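Local coordinates for periplasmic binding protein/LacI transcriptional regulator (Clostridium phytofermentans, PDB 3BRS) that probably binds a sugar outside the cell for uptake by a transporter, as a periplasmic binding protein related to the LacI regulators, at residues V24-I38 with P246-L258. Numbering follows the deposited sequence.
Sequences VLVEGAQMAAKEYEI and PFNIGYLGVEKAL
Gly28 and Gly250 let two helices come together almost backbone to backbone. The axes of 24-36 and 246-258 approach to 6.4 Å and run in roughly the same direction, 34° apart. CA-H...O contacts cross the gap: Leu25 CA lies 3.4 Å from Pro246 O, and Gly28 CA faces Phe247 O. With no side chain at Gly250, Leu25 O likewise comes close to Gly250 CA.

Two aromatic knobs from 246-258 fit into holes on 24-36. Phe247 sits among Val24, Glu27, Gly28 and Met31. Its CG is anti to the backbone N (chi1 -170°), which lays the ring over the glycine. Its CB meets Val24 CG1 at 3.5 Å. Beyond it, CD2 and CE2 lie against Gly28 CA and N, and CZ at the tip reaches Met31 CB. Gly28 CA stands over the ring face, 3.5 Å from the centroid, a CH-pi contact. One turn on, Tyr251 repeats the theme. Ala32 CB lies over a face of its ring, while Met31 CG comes at the edge, in plane.

Farther along, Tyr36 OH donates to Glu255 OE2 at 2.7 Å and meets the anti lone pair of that oxygen, the one turned away from OE1. Ring and carboxylate are steeply inclined, 78° apart. Lys256 NZ forms a salt bridge with the other oxygen, Glu255 OE1, so both carboxylate oxygens have partners. Leu258 CD1 packs obliquely on the Tyr36 ring. Next to Leu258, Ile38 CD1 and Val254 CG1 meet tip to tip at a tight 3.4 Å.

Ile38, Val254 and Leu258 also touch Met8 of strand 7-11, and Leu25 and Ile249 reach Ile96 of strand 92-96. The pair thus forms part of the helical layer packed on the parallel sheet of one lobe, typical of the two-lobed, Rossmann-like periplasmic binding protein fold.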
ATOM      1  N   VAL A  24     -10.089   0.444  -6.779  1.00 28.77           N
ATOM      2  CA  VAL A  24     -10.439  -0.928  -7.116  1.00 30.72           C
ATOM      3  C   VAL A  24     -10.761  -1.814  -5.898  1.00 31.93           C
ATOM      4  O   VAL A  24     -11.638  -2.687  -5.964  1.00 32.01           O
ATOM      5  CB  VAL A  24      -9.333  -1.501  -7.964  1.00 35.17           C
ATOM      6  CG1 VAL A  24      -9.434  -3.001  -8.097  1.00 44.32           C
ATOM      7  CG2 VAL A  24      -9.361  -0.820  -9.369  1.00 41.45           C
ATOM      8  N   LEU A  25     -10.085  -1.537  -4.761  1.00 30.46           N
ATOM      9  CA  LEU A  25     -10.321  -2.226  -3.473  1.00 29.99           C
ATOM     10  C   LEU A  25     -11.767  -2.000  -3.110  1.00 29.27           C
ATOM     11  O   LEU A  25     -12.502  -2.906  -2.702  1.00 31.64           O
ATOM     12  CB  LEU A  25      -9.418  -1.611  -2.416  1.00 29.34           C
ATOM     13  CG  LEU A  25      -9.471  -2.411  -1.113  1.00 40.70           C
ATOM     14  CD1 LEU A  25      -8.091  -2.712  -0.543  1.00 27.45           C
ATOM     15  CD2 LEU A  25     -10.323  -1.678  -0.137  1.00 31.96           C
ATOM     16  N   VAL A  26     -12.201  -0.776  -3.272  1.00 25.69           N
ATOM     17  CA  VAL A  26     -13.602  -0.404  -2.973  1.00 24.10           C
ATOM     18  C   VAL A  26     -14.507  -1.181  -3.895  1.00 26.29           C
ATOM     19  O   VAL A  26     -15.488  -1.767  -3.437  1.00 30.12           O
ATOM     20  CB  VAL A  26     -13.759   1.130  -3.152  1.00 23.10           C
ATOM     21  CG1 VAL A  26     -15.218   1.547  -3.293  1.00 42.84           C
ATOM     22  CG2 VAL A  26     -13.171   1.825  -1.935  1.00 40.80           C
ATOM     23  N   GLU A  27     -14.196  -1.229  -5.198  1.00 25.11           N
ATOM     24  CA  GLU A  27     -15.010  -2.031  -6.120  1.00 27.53           C
ATOM     25  C   GLU A  27     -15.069  -3.436  -5.739  1.00 29.85           C
ATOM     26  O   GLU A  27     -16.144  -4.022  -5.838  1.00 31.52           O
ATOM     27  CB  GLU A  27     -14.533  -1.902  -7.576  1.00 27.06           C
ATOM     28  CG  GLU A  27     -14.474  -0.422  -8.022  1.00 59.48           C
ATOM     29  CD  GLU A  27     -13.956  -0.228  -9.450  1.00 33.04           C
ATOM     30  OE1 GLU A  27     -12.747   0.116  -9.601  1.00 61.29           O
ATOM     31  OE2 GLU A  27     -14.774  -0.460 -10.395  1.00 63.10           O
ATOM     32  N   GLY A  28     -13.945  -4.039  -5.292  1.00 31.32           N
ATOM     33  CA  GLY A  28     -14.027  -5.438  -4.941  1.00 29.83           C
ATOM     34  C   GLY A  28     -14.894  -5.704  -3.727  1.00 29.77           C
ATOM     35  O   GLY A  28     -15.547  -6.677  -3.663  1.00 27.22           O
ATOM     36  N   ALA A  29     -14.837  -4.857  -2.702  1.00 31.07           N
ATOM     37  CA  ALA A  29     -15.623  -5.048  -1.517  1.00 28.01           C
ATOM     38  C   ALA A  29     -17.119  -4.732  -1.809  1.00 28.80           C
ATOM     39  O   ALA A  29     -18.045  -5.420  -1.344  1.00 28.34           O
ATOM     40  CB  ALA A  29     -15.070  -4.150  -0.408  1.00 27.81           C
ATOM     41  N   GLN A  30     -17.390  -3.726  -2.612  1.00 29.26           N
ATOM     42  CA  GLN A  30     -18.777  -3.501  -2.986  1.00 31.78           C
ATOM     43  C   GLN A  30     -19.312  -4.613  -3.870  1.00 34.73           C
ATOM     44  O   GLN A  30     -20.524  -4.868  -3.825  1.00 36.19           O
ATOM     45  CB  GLN A  30     -18.953  -2.207  -3.754  1.00 32.92           C
ATOM     46  CG  GLN A  30     -18.532  -0.951  -3.038  1.00 35.50           C
ATOM     47  CD  GLN A  30     -18.683   0.215  -3.994  1.00 45.83           C
ATOM     48  OE1 GLN A  30     -18.544   0.069  -5.223  1.00 32.50           O
ATOM     49  NE2 GLN A  30     -18.980   1.375  -3.452  1.00 43.63           N
ATOM     50  N   MET A  31     -18.461  -5.285  -4.660  1.00 34.52           N
ATOM     51  CA  MET A  31     -18.940  -6.471  -5.392  1.00 37.65           C
ATOM     52  C   MET A  31     -19.255  -7.682  -4.485  1.00 35.91           C
ATOM     53  O   MET A  31     -20.323  -8.304  -4.570  1.00 33.92           O
ATOM     54  CB  MET A  31     -17.938  -6.915  -6.434  1.00 41.72           C
ATOM     55  CG  MET A  31     -18.363  -8.218  -7.079  1.00 61.92           C
ATOM     56  SD  MET A  31     -19.215  -7.793  -8.574  1.00 56.46           S
ATOM     57  CE  MET A  31     -17.986  -8.346  -9.764  1.00 60.19           C
ATOM     58  N   ALA A  32     -18.332  -8.032  -3.617  1.00 35.64           N
ATOM     59  CA  ALA A  32     -18.699  -8.964  -2.535  1.00 35.39           C
ATOM     60  C   ALA A  32     -20.018  -8.587  -1.757  1.00 36.66           C
ATOM     61  O   ALA A  32     -20.866  -9.464  -1.553  1.00 36.12           O
ATOM     62  CB  ALA A  32     -17.533  -9.213  -1.579  1.00 33.95           C
ATOM     63  N   ALA A  33     -20.187  -7.331  -1.305  1.00 36.40           N
ATOM     64  CA  ALA A  33     -21.415  -6.924  -0.557  1.00 35.57           C
ATOM     65  C   ALA A  33     -22.671  -7.102  -1.374  1.00 37.25           C
ATOM     66  O   ALA A  33     -23.770  -7.368  -0.830  1.00 38.27           O
ATOM     67  CB  ALA A  33     -21.349  -5.443  -0.094  1.00 34.00           C
ATOM     68  N   LYS A  34     -22.526  -6.816  -2.660  1.00 37.30           N
ATOM     69  CA  LYS A  34     -23.579  -7.065  -3.652  1.00 37.76           C
ATOM     70  C   LYS A  34     -23.871  -8.562  -3.666  1.00 37.76           C
ATOM     71  O   LYS A  34     -25.000  -8.986  -3.534  1.00 38.27           O
ATOM     72  CB  LYS A  34     -23.125  -6.572  -5.042  1.00 37.11           C
ATOM     73  CG  LYS A  34     -23.896  -7.116  -6.271  1.00 35.97           C
ATOM     74  CD  LYS A  34     -23.711  -6.120  -7.428  1.00 44.73           C
ATOM     75  CE  LYS A  34     -24.212  -6.652  -8.756  1.00 46.30           C
ATOM     76  NZ  LYS A  34     -24.671  -5.499  -9.616  1.00 53.28           N
ATOM     77  N   GLU A  35     -22.828  -9.361  -3.808  1.00 39.38           N
ATOM     78  CA  GLU A  35     -22.978 -10.796  -4.083  1.00 41.26           C
ATOM     79  C   GLU A  35     -23.555 -11.496  -2.876  1.00 41.11           C
ATOM     80  O   GLU A  35     -24.271 -12.488  -3.004  1.00 40.15           O
ATOM     81  CB  GLU A  35     -21.602 -11.367  -4.461  1.00 43.77           C
ATOM     82  CG  GLU A  35     -21.301 -12.821  -4.056  1.00 90.09           C
ATOM     83  CD  GLU A  35     -21.833 -13.863  -5.037  1.00 65.10           C
ATOM     84  OE1 GLU A  35     -22.382 -13.476  -6.111  1.00 94.11           O
ATOM     85  OE2 GLU A  35     -21.704 -15.080  -4.724  1.00 92.31           O
ATOM     86  N   TYR A  36     -23.214 -10.979  -1.692  1.00 41.14           N
ATOM     87  CA  TYR A  36     -23.671 -11.545  -0.435  1.00 42.32           C
ATOM     88  C   TYR A  36     -24.801 -10.773   0.287  1.00 42.83           C
ATOM     89  O   TYR A  36     -25.186 -11.155   1.397  1.00 41.08           O
ATOM     90  CB  TYR A  36     -22.489 -11.777   0.478  1.00 43.03           C
ATOM     91  CG  TYR A  36     -21.511 -12.821  -0.054  1.00 45.71           C
ATOM     92  CD1 TYR A  36     -20.372 -12.443  -0.751  1.00 45.72           C
ATOM     93  CD2 TYR A  36     -21.723 -14.194   0.153  1.00 44.61           C
ATOM     94  CE1 TYR A  36     -19.469 -13.399  -1.229  1.00 41.03           C
ATOM     95  CE2 TYR A  36     -20.819 -15.146  -0.323  1.00 41.91           C
ATOM     96  CZ  TYR A  36     -19.701 -14.731  -0.995  1.00 41.75           C
ATOM     97  OH  TYR A  36     -18.798 -15.646  -1.465  1.00 53.06           O
ATOM     98  N   GLU A  37     -25.342  -9.706  -0.333  1.00 43.98           N
ATOM     99  CA  GLU A  37     -26.433  -8.945   0.282  1.00 42.74           C
ATOM    100  C   GLU A  37     -25.999  -8.350   1.646  1.00 41.35           C
ATOM    101  O   GLU A  37     -26.598  -8.654   2.703  1.00 41.11           O
ATOM    102  CB  GLU A  37     -27.635  -9.867   0.502  1.00 43.49           C
ATOM    103  CG  GLU A  37     -28.248 -10.459  -0.754  1.00 85.38           C
ATOM    104  CD  GLU A  37     -29.782 -10.506  -0.689  1.00 64.92           C
ATOM    105  OE1 GLU A  37     -30.365 -10.693   0.422  1.00 86.86           O
ATOM    106  OE2 GLU A  37     -30.407 -10.361  -1.768  1.00 89.34           O
ATOM    107  N   ILE A  38     -24.967  -7.515   1.617  1.00 39.19           N
ATOM    108  CA  ILE A  38     -24.374  -7.006   2.843  1.00 37.88           C
ATOM    109  C   ILE A  38     -24.636  -5.505   2.859  1.00 39.67           C
ATOM    110  O   ILE A  38     -24.570  -4.860   1.831  1.00 40.97           O
ATOM    111  CB  ILE A  38     -22.809  -7.353   2.936  1.00 36.19           C
ATOM    112  CG1 ILE A  38     -22.586  -8.799   3.417  1.00 32.85           C
ATOM    113  CG2 ILE A  38     -22.134  -6.459   3.941  1.00 28.88           C
ATOM    114  CD1 ILE A  38     -21.333  -9.540   2.967  1.00 36.87           C
ATOM    115  N   PRO A 246      -5.801  -5.350  -5.746  1.00 33.30           N
ATOM    116  CA  PRO A 246      -6.650  -4.677  -4.768  1.00 29.29           C
ATOM    117  C   PRO A 246      -8.065  -5.136  -4.853  1.00 30.33           C
ATOM    118  O   PRO A 246      -8.752  -5.166  -3.832  1.00 27.95           O
ATOM    119  CB  PRO A 246      -6.535  -3.210  -5.164  1.00 27.75           C
ATOM    120  CG  PRO A 246      -6.187  -3.277  -6.612  1.00 31.03           C
ATOM    121  CD  PRO A 246      -5.202  -4.372  -6.663  1.00 34.34           C
ATOM    122  N   PHE A 247      -8.518  -5.533  -6.054  1.00 31.10           N
ATOM    123  CA  PHE A 247      -9.891  -6.019  -6.159  1.00 29.77           C
ATOM    124  C   PHE A 247     -10.072  -7.212  -5.194  1.00 29.91           C
ATOM    125  O   PHE A 247     -11.022  -7.249  -4.359  1.00 29.89           O
ATOM    126  CB  PHE A 247     -10.199  -6.411  -7.631  1.00 34.17           C
ATOM    127  CG  PHE A 247     -11.629  -6.680  -7.849  1.00 32.73           C
ATOM    128  CD1 PHE A 247     -12.142  -7.967  -7.650  1.00 40.51           C
ATOM    129  CD2 PHE A 247     -12.519  -5.624  -8.180  1.00 42.70           C
ATOM    130  CE1 PHE A 247     -13.544  -8.218  -7.815  1.00 34.35           C
ATOM    131  CE2 PHE A 247     -13.917  -5.866  -8.343  1.00 36.11           C
ATOM    132  CZ  PHE A 247     -14.415  -7.155  -8.159  1.00 39.69           C
ATOM    133  N   ASN A 248      -9.122  -8.168  -5.256  1.00 29.28           N
ATOM    134  CA  ASN A 248      -9.167  -9.301  -4.361  1.00 29.80           C
ATOM    135  C   ASN A 248      -9.004  -8.987  -2.897  1.00 30.81           C
ATOM    136  O   ASN A 248      -9.616  -9.673  -2.085  1.00 29.69           O
ATOM    137  CB  ASN A 248      -8.166 -10.303  -4.770  1.00 32.66           C
ATOM    138  CG  ASN A 248      -8.620 -11.013  -6.024  1.00 71.51           C
ATOM    139  OD1 ASN A 248      -7.833 -11.537  -6.790  1.00 40.52           O
ATOM    140  ND2 ASN A 248      -9.924 -10.967  -6.269  1.00 46.31           N
ATOM    141  N   ILE A 249      -8.159  -8.011  -2.540  1.00 27.95           N
ATOM    142  CA  ILE A 249      -8.114  -7.607  -1.114  1.00 25.87           C
ATOM    143  C   ILE A 249      -9.461  -7.222  -0.571  1.00 30.10           C
ATOM    144  O   ILE A 249      -9.813  -7.619   0.583  1.00 31.36           O
ATOM    145  CB  ILE A 249      -7.122  -6.463  -0.844  1.00 22.49           C
ATOM    146  CG1 ILE A 249      -5.715  -7.024  -0.984  1.00 26.22           C
ATOM    147  CG2 ILE A 249      -7.261  -5.913   0.668  1.00 31.47           C
ATOM    148  CD1 ILE A 249      -4.622  -5.969  -1.399  1.00 24.48           C
ATOM    149  N   GLY A 250     -10.201  -6.411  -1.336  1.00 27.50           N
ATOM    150  CA  GLY A 250     -11.515  -5.934  -0.874  1.00 26.58           C
ATOM    151  C   GLY A 250     -12.575  -7.016  -0.899  1.00 29.96           C
ATOM    152  O   GLY A 250     -13.376  -7.120   0.013  1.00 32.02           O
ATOM    153  N   TYR A 251     -12.612  -7.783  -1.997  1.00 28.90           N
ATOM    154  CA  TYR A 251     -13.522  -8.841  -2.163  1.00 30.35           C
ATOM    155  C   TYR A 251     -13.398  -9.830  -0.970  1.00 31.19           C
ATOM    156  O   TYR A 251     -14.356 -10.070  -0.215  1.00 31.81           O
ATOM    157  CB  TYR A 251     -13.317  -9.475  -3.599  1.00 30.87           C
ATOM    158  CG  TYR A 251     -14.386 -10.480  -3.900  1.00 36.24           C
ATOM    159  CD1 TYR A 251     -14.377 -11.741  -3.322  1.00 36.68           C
ATOM    160  CD2 TYR A 251     -15.469 -10.127  -4.698  1.00 39.00           C
ATOM    161  CE1 TYR A 251     -15.447 -12.655  -3.534  1.00 40.15           C
ATOM    162  CE2 TYR A 251     -16.545 -11.005  -4.925  1.00 44.49           C
ATOM    163  CZ  TYR A 251     -16.534 -12.259  -4.356  1.00 40.22           C
ATOM    164  OH  TYR A 251     -17.614 -13.079  -4.646  1.00 49.52           O
ATOM    165  N   LEU A 252     -12.206 -10.372  -0.780  1.00 31.10           N
ATOM    166  CA  LEU A 252     -11.954 -11.364   0.237  1.00 33.82           C
ATOM    167  C   LEU A 252     -12.214 -10.833   1.634  1.00 36.68           C
ATOM    168  O   LEU A 252     -12.641 -11.586   2.504  1.00 39.08           O
ATOM    169  CB  LEU A 252     -10.478 -11.883   0.175  1.00 34.32           C
ATOM    170  CG  LEU A 252      -9.962 -12.451  -1.181  1.00 37.66           C
ATOM    171  CD1 LEU A 252      -8.455 -12.889  -1.171  1.00 36.36           C
ATOM    172  CD2 LEU A 252     -10.835 -13.553  -1.793  1.00 38.25           C
ATOM    173  N   GLY A 253     -11.909  -9.560   1.892  1.00 34.52           N
ATOM    174  CA  GLY A 253     -12.015  -9.022   3.260  1.00 32.19           C
ATOM    175  C   GLY A 253     -13.499  -9.213   3.618  1.00 32.21           C
ATOM    176  O   GLY A 253     -13.874  -9.720   4.691  1.00 31.18           O
ATOM    177  N   VAL A 254     -14.346  -8.812   2.700  1.00 30.79           N
ATOM    178  CA  VAL A 254     -15.811  -8.943   2.935  1.00 31.85           C
ATOM    179  C   VAL A 254     -16.260 -10.399   3.071  1.00 35.56           C
ATOM    180  O   VAL A 254     -16.708 -10.846   4.151  1.00 37.61           O
ATOM    181  CB  VAL A 254     -16.684  -8.186   1.877  1.00 28.46           C
ATOM    182  CG1 VAL A 254     -18.202  -8.395   2.177  1.00 35.53           C
ATOM    183  CG2 VAL A 254     -16.371  -6.696   1.943  1.00 35.51           C
ATOM    184  N   GLU A 255     -16.170 -11.130   1.968  1.00 36.76           N
ATOM    185  CA  GLU A 255     -16.475 -12.538   1.954  1.00 35.58           C
ATOM    186  C   GLU A 255     -16.038 -13.315   3.218  1.00 35.21           C
ATOM    187  O   GLU A 255     -16.828 -14.034   3.776  1.00 38.09           O
ATOM    188  CB  GLU A 255     -15.861 -13.137   0.694  1.00 37.21           C
ATOM    189  CG  GLU A 255     -16.185 -14.556   0.474  1.00 44.55           C
ATOM    190  CD  GLU A 255     -15.467 -15.051  -0.739  1.00 52.10           C
ATOM    191  OE1 GLU A 255     -14.208 -15.097  -0.676  1.00 55.57           O
ATOM    192  OE2 GLU A 255     -16.140 -15.361  -1.749  1.00 44.48           O
ATOM    193  N   LYS A 256     -14.814 -13.141   3.679  1.00 32.52           N
ATOM    194  CA  LYS A 256     -14.273 -13.946   4.749  1.00 34.67           C
ATOM    195  C   LYS A 256     -14.642 -13.352   6.110  1.00 35.20           C
ATOM    196  O   LYS A 256     -14.545 -14.026   7.125  1.00 35.49           O
ATOM    197  CB  LYS A 256     -12.739 -14.025   4.691  1.00 36.27           C
ATOM    198  CG  LYS A 256     -12.140 -14.712   3.443  1.00 55.88           C
ATOM    199  CD  LYS A 256     -12.545 -16.168   3.348  1.00 45.04           C
ATOM    200  CE  LYS A 256     -11.682 -16.927   2.311  1.00 57.76           C
ATOM    201  NZ  LYS A 256     -12.342 -17.003   0.985  1.00 49.91           N
ATOM    202  N   ALA A 257     -15.048 -12.090   6.129  1.00 33.72           N
ATOM    203  CA  ALA A 257     -15.683 -11.484   7.334  1.00 34.63           C
ATOM    204  C   ALA A 257     -16.947 -12.281   7.602  1.00 32.01           C
ATOM    205  O   ALA A 257     -17.400 -12.400   8.762  1.00 29.38           O
ATOM    206  CB  ALA A 257     -16.077 -10.045   7.071  1.00 36.45           C
ATOM    207  N   LEU A 258     -17.485 -12.839   6.516  1.00 31.75           N
ATOM    208  CA  LEU A 258     -18.664 -13.654   6.583  1.00 33.76           C
ATOM    209  C   LEU A 258     -18.426 -14.963   7.346  1.00 31.93           C
ATOM    210  O   LEU A 258     -19.249 -15.397   8.134  1.00 30.16           O
ATOM    211  CB  LEU A 258     -19.188 -13.924   5.187  1.00 36.32           C
ATOM    212  CG  LEU A 258     -20.192 -12.921   4.592  1.00 49.91           C
ATOM    213  CD1 LEU A 258     -21.000 -13.617   3.461  1.00 38.65           C
ATOM    214  CD2 LEU A 258     -21.108 -12.400   5.699  1.00 38.39           C
TER